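Local coordinates for protein salmonella typhimurium DB7155 bacteriophage DET7 tailspike (Bacteriophage, PDB 2V5I) that probably binds the O-antigen of Salmonella lipopolysaccharide and hydrolyses it, serving as the trimeric receptor-binding tailspike of the phage, at residues A[393-405]-A[417-429]. Residues are numbered along the deposited sequence; the frame is centred on the assembly and turned at random.
Sequences IVNGIRAAGIKPQ and STISGLVGNVPPD
Two successive rungs of the right-handed parallel beta-helix of this P22-type tailspike meet here, near the C-terminal end of the solenoid. Strands 393-395 and 397-398, either side of a corner at G396, both pair in parallel with strand 417-423, V394 beside I419 and I397 beside L422. V394 N bonds to T418 O at 2.9 Å, and V394 O takes S420 N. G396 has backbone angles that bring a carbonyl oxygen too close for a CB. G421 lies beside it with positive phi, and a CB there would press on G396 CA. I397 N reaches G421 O at 3.0 Å, from above the carbonyl plane. V423 N then bonds to I397 O.

V394, I397, I419 and L422 point into the interior of the coil. I397 CG2 touches L422 CD1, at 3.7 Å, and I419 CG2, the two at about a right angle. L422 CD1 also reaches A399 CB, at 3.8 Å. V426 CG2 reaches A399 CB too.

The other face looks toward the subunit interfaces. R398 CG lies alongside V423, while its NE and NH2 bond to T372 OG1 and N370 OD1 of the same chain. V423 packs on G396 of the second subunit, and S420 on G424 of the third. S420 OG bonds to L437 O and accepts from a water that also lies 3.1 Å from V394 O.

Beyond the strands, Q405 bends at chi2 (-75°) to lie against the ring of P427. Q385 NE2 holds its OE1. A water accepts from Q405 NE2 at 3.0 Å and donates to N425 O at 2.8 Å.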
loop_
_atom_site.group_PDB
_atom_site.type_symbol
_atom_site.label_atom_id
_atom_site.label_comp_id
_atom_site.label_asym_id
_atom_site.label_seq_id
_atom_site.Cartn_x
_atom_site.Cartn_y
_atom_site.Cartn_z
ATOM N N ILE A 393 2.017 12.097 -15.703
ATOM C CA ILE A 393 1.290 10.837 -15.979
ATOM C C ILE A 393 0.657 10.424 -14.668
ATOM O O ILE A 393 1.332 10.482 -13.622
ATOM C CB ILE A 393 2.284 9.712 -16.417
ATOM C CG1 ILE A 393 2.944 10.034 -17.761
ATOM C CG2 ILE A 393 1.637 8.320 -16.444
ATOM C CD1 ILE A 393 2.025 10.173 -18.879
ATOM N N VAL A 394 -0.641 10.074 -14.690
ATOM C CA VAL A 394 -1.290 9.481 -13.524
ATOM C C VAL A 394 -1.757 8.074 -13.922
ATOM O O VAL A 394 -2.468 7.918 -14.900
ATOM C CB VAL A 394 -2.479 10.339 -13.042
ATOM C CG1 VAL A 394 -3.080 9.718 -11.824
ATOM C CG2 VAL A 394 -1.991 11.700 -12.792
ATOM N N ASN A 395 -1.325 7.031 -13.180
ATOM C CA ASN A 395 -1.668 5.642 -13.460
ATOM C C ASN A 395 -2.449 5.123 -12.262
ATOM O O ASN A 395 -1.831 4.686 -11.279
ATOM C CB ASN A 395 -0.395 4.760 -13.471
ATOM C CG ASN A 395 0.523 5.024 -14.620
ATOM O OD1 ASN A 395 0.081 5.089 -15.756
ATOM N ND2 ASN A 395 1.861 5.141 -14.324
ATOM N N GLY A 396 -3.775 5.140 -12.299
ATOM C CA GLY A 396 -4.578 4.568 -11.260
ATOM C C GLY A 396 -4.883 5.588 -10.188
ATOM O O GLY A 396 -4.024 5.932 -9.380
ATOM N N ILE A 397 -6.101 6.117 -10.211
ATOM C CA ILE A 397 -6.514 7.178 -9.293
ATOM C C ILE A 397 -7.993 7.021 -8.961
ATOM O O ILE A 397 -8.842 6.989 -9.831
ATOM C CB ILE A 397 -6.158 8.600 -9.822
ATOM C CG1 ILE A 397 -6.679 9.675 -8.851
ATOM C CG2 ILE A 397 -6.647 8.834 -11.277
ATOM C CD1 ILE A 397 -6.064 11.041 -9.051
ATOM N N ARG A 398 -8.265 6.987 -7.655
ATOM C CA ARG A 398 -9.622 6.958 -7.132
ATOM C C ARG A 398 -9.927 8.363 -6.695
ATOM O O ARG A 398 -9.170 8.931 -5.917
ATOM C CB ARG A 398 -9.682 5.986 -5.952
ATOM C CG ARG A 398 -9.464 4.557 -6.439
ATOM C CD ARG A 398 -8.912 3.659 -5.458
ATOM N NE ARG A 398 -7.546 3.979 -5.067
ATOM C CZ ARG A 398 -6.457 3.397 -5.517
ATOM N NH1 ARG A 398 -6.529 2.476 -6.466
ATOM N NH2 ARG A 398 -5.280 3.764 -5.001
ATOM N N ALA A 399 -10.976 8.955 -7.279
ATOM C CA ALA A 399 -11.245 10.383 -7.133
ATOM C C ALA A 399 -12.678 10.721 -6.694
ATOM O O ALA A 399 -13.105 11.857 -6.899
ATOM C CB ALA A 399 -10.941 11.115 -8.416
ATOM N N ALA A 400 -13.435 9.787 -6.140
ATOM C CA ALA A 400 -14.771 10.107 -5.596
ATOM C C ALA A 400 -15.040 9.308 -4.324
ATOM O O ALA A 400 -14.840 8.104 -4.299
ATOM C CB ALA A 400 -15.868 9.785 -6.602
ATOM N N GLY A 401 -15.539 10.008 -3.302
ATOM C CA GLY A 401 -15.922 9.429 -2.046
ATOM C C GLY A 401 -17.431 9.424 -1.895
ATOM O O GLY A 401 -18.155 9.354 -2.906
ATOM N N ILE A 402 -17.895 9.609 -0.666
ATOM C CA ILE A 402 -19.332 9.482 -0.333
ATOM C C ILE A 402 -20.043 10.822 -0.100
ATOM O O ILE A 402 -21.276 10.847 -0.070
ATOM C CB ILE A 402 -19.497 8.563 0.909
ATOM C CG1 ILE A 402 -20.871 7.860 0.936
ATOM C CG2 ILE A 402 -19.080 9.263 2.214
ATOM C CD1 ILE A 402 -20.844 6.605 1.814
ATOM N N LYS A 403 -19.297 11.891 0.070
ATOM C CA LYS A 403 -19.890 13.193 0.353
ATOM C C LYS A 403 -20.435 13.761 -0.946
ATOM O O LYS A 403 -19.909 13.498 -2.043
ATOM C CB LYS A 403 -18.841 14.145 0.955
ATOM C CG LYS A 403 -18.311 13.701 2.333
ATOM C CD LYS A 403 -17.539 14.798 3.096
ATOM C CE LYS A 403 -17.466 14.441 4.590
ATOM N NZ LYS A 403 -16.825 15.460 5.437
ATOM N N PRO A 404 -21.478 14.577 -0.832
ATOM C CA PRO A 404 -21.942 15.259 -2.018
ATOM C C PRO A 404 -20.856 16.164 -2.552
ATOM O O PRO A 404 -20.060 16.733 -1.790
ATOM C CB PRO A 404 -23.166 16.043 -1.537
ATOM C CG PRO A 404 -23.025 16.185 -0.108
ATOM C CD PRO A 404 -22.207 14.987 0.379
ATOM N N GLN A 405 -20.832 16.343 -3.867
ATOM C CA GLN A 405 -19.769 17.165 -4.464
ATOM C C GLN A 405 -19.903 18.615 -4.067
ATOM O O GLN A 405 -21.005 19.147 -4.022
ATOM C CB GLN A 405 -19.803 17.047 -5.990
ATOM C CG GLN A 405 -19.342 15.711 -6.529
ATOM C CD GLN A 405 -17.843 15.526 -6.463
ATOM O OE1 GLN A 405 -17.075 16.496 -6.453
ATOM N NE2 GLN A 405 -17.411 14.279 -6.365
ATOM N N SER A 417 -1.661 16.683 -18.548
ATOM C CA SER A 417 -1.336 15.339 -18.102
ATOM C C SER A 417 -2.146 14.277 -18.855
ATOM O O SER A 417 -3.239 14.571 -19.340
ATOM C CB SER A 417 -1.620 15.223 -16.618
ATOM O OG SER A 417 -0.735 16.087 -15.886
ATOM N N THR A 418 -1.638 13.050 -18.830
ATOM C CA THR A 418 -2.370 11.893 -19.289
ATOM C C THR A 418 -2.724 11.045 -18.077
ATOM O O THR A 418 -1.851 10.759 -17.260
ATOM C CB THR A 418 -1.540 11.099 -20.270
ATOM O OG1 THR A 418 -1.369 11.910 -21.466
ATOM C CG2 THR A 418 -2.235 9.784 -20.628
ATOM N N ILE A 419 -3.993 10.625 -18.005
ATOM C CA ILE A 419 -4.517 9.867 -16.890
ATOM C C ILE A 419 -5.118 8.571 -17.398
ATOM O O ILE A 419 -5.796 8.555 -18.419
ATOM C CB ILE A 419 -5.568 10.689 -16.096
ATOM C CG1 ILE A 419 -4.884 11.988 -15.586
ATOM C CG2 ILE A 419 -6.179 9.792 -14.996
ATOM C CD1 ILE A 419 -5.694 12.758 -14.674
ATOM N N SER A 420 -4.776 7.468 -16.726
ATOM C CA SER A 420 -5.407 6.175 -16.950
ATOM C C SER A 420 -5.890 5.608 -15.628
ATOM O O SER A 420 -5.348 5.932 -14.586
ATOM C CB SER A 420 -4.428 5.151 -17.528
ATOM O OG SER A 420 -3.806 5.647 -18.683
ATOM N N GLY A 421 -6.920 4.762 -15.674
ATOM C CA GLY A 421 -7.332 4.033 -14.476
ATOM C C GLY A 421 -8.050 4.911 -13.470
ATOM O O GLY A 421 -7.845 4.754 -12.267
ATOM N N LEU A 422 -8.844 5.868 -13.966
ATOM C CA LEU A 422 -9.638 6.748 -13.079
ATOM C C LEU A 422 -10.886 6.016 -12.625
ATOM O O LEU A 422 -11.665 5.556 -13.475
ATOM C CB LEU A 422 -10.001 8.034 -13.814
ATOM C CG LEU A 422 -10.885 9.008 -13.084
ATOM C CD1 LEU A 422 -10.256 9.485 -11.814
ATOM C CD2 LEU A 422 -11.171 10.209 -14.034
ATOM N N VAL A 423 -11.037 5.831 -11.313
ATOM C CA VAL A 423 -12.084 5.029 -10.707
ATOM C C VAL A 423 -12.940 5.841 -9.746
ATOM O O VAL A 423 -12.439 6.671 -8.964
ATOM C CB VAL A 423 -11.406 3.848 -9.941
ATOM C CG1 VAL A 423 -12.334 3.163 -8.989
ATOM C CG2 VAL A 423 -10.814 2.868 -10.934
ATOM N N GLY A 424 -14.249 5.566 -9.755
ATOM C CA GLY A 424 -15.164 6.131 -8.780
ATOM C C GLY A 424 -16.331 6.817 -9.478
ATOM O O GLY A 424 -16.354 6.976 -10.707
ATOM N N ASN A 425 -17.307 7.209 -8.693
ATOM C CA ASN A 425 -18.431 7.940 -9.265
ATOM C C ASN A 425 -18.088 9.419 -9.409
ATOM O O ASN A 425 -18.575 10.326 -8.705
ATOM C CB ASN A 425 -19.648 7.696 -8.408
ATOM C CG ASN A 425 -20.926 8.195 -9.065
ATOM O OD1 ASN A 425 -20.979 8.392 -10.272
ATOM N ND2 ASN A 425 -21.958 8.345 -8.268
ATOM N N VAL A 426 -17.172 9.653 -10.321
ATOM C CA VAL A 426 -16.662 10.967 -10.611
ATOM C C VAL A 426 -17.624 11.626 -11.603
ATOM O O VAL A 426 -17.963 10.994 -12.616
ATOM C CB VAL A 426 -15.250 10.886 -11.237
ATOM C CG1 VAL A 426 -14.735 12.264 -11.605
ATOM C CG2 VAL A 426 -14.265 10.240 -10.302
ATOM N N PRO A 427 -18.079 12.877 -11.331
ATOM C CA PRO A 427 -18.897 13.576 -12.328
ATOM C C PRO A 427 -18.139 13.820 -13.624
ATOM O O PRO A 427 -17.074 14.415 -13.617
ATOM C CB PRO A 427 -19.259 14.899 -11.634
ATOM C CG PRO A 427 -19.077 14.664 -10.214
ATOM C CD PRO A 427 -17.951 13.680 -10.093
ATOM N N PRO A 428 -18.661 13.315 -14.746
ATOM C CA PRO A 428 -17.898 13.359 -15.966
ATOM C C PRO A 428 -17.654 14.777 -16.503
ATOM O O PRO A 428 -16.693 14.984 -17.254
ATOM C CB PRO A 428 -18.716 12.470 -16.930
ATOM C CG PRO A 428 -20.082 12.358 -16.324
ATOM C CD PRO A 428 -19.917 12.557 -14.872
ATOM N N ASP A 429 -18.456 15.735 -16.048
ATOM C CA ASP A 429 -18.285 17.122 -16.456
ATOM C C ASP A 429 -17.296 17.931 -15.574
ATOM O O ASP A 429 -17.076 19.100 -15.824
ATOM C CB ASP A 429 -19.631 17.801 -16.514
ATOM C CG ASP A 429 -20.322 17.856 -15.162
ATOM O OD1 ASP A 429 -20.329 16.818 -14.429
ATOM O OD2 ASP A 429 -20.901 18.920 -14.868
HETATM O O HOH W 1 -1.688 7.419 -17.896
HETATM O O HOH W 2 -17.177 6.285 -5.950
HETATM O O HOH W 3 -19.388 11.997 -6.638
#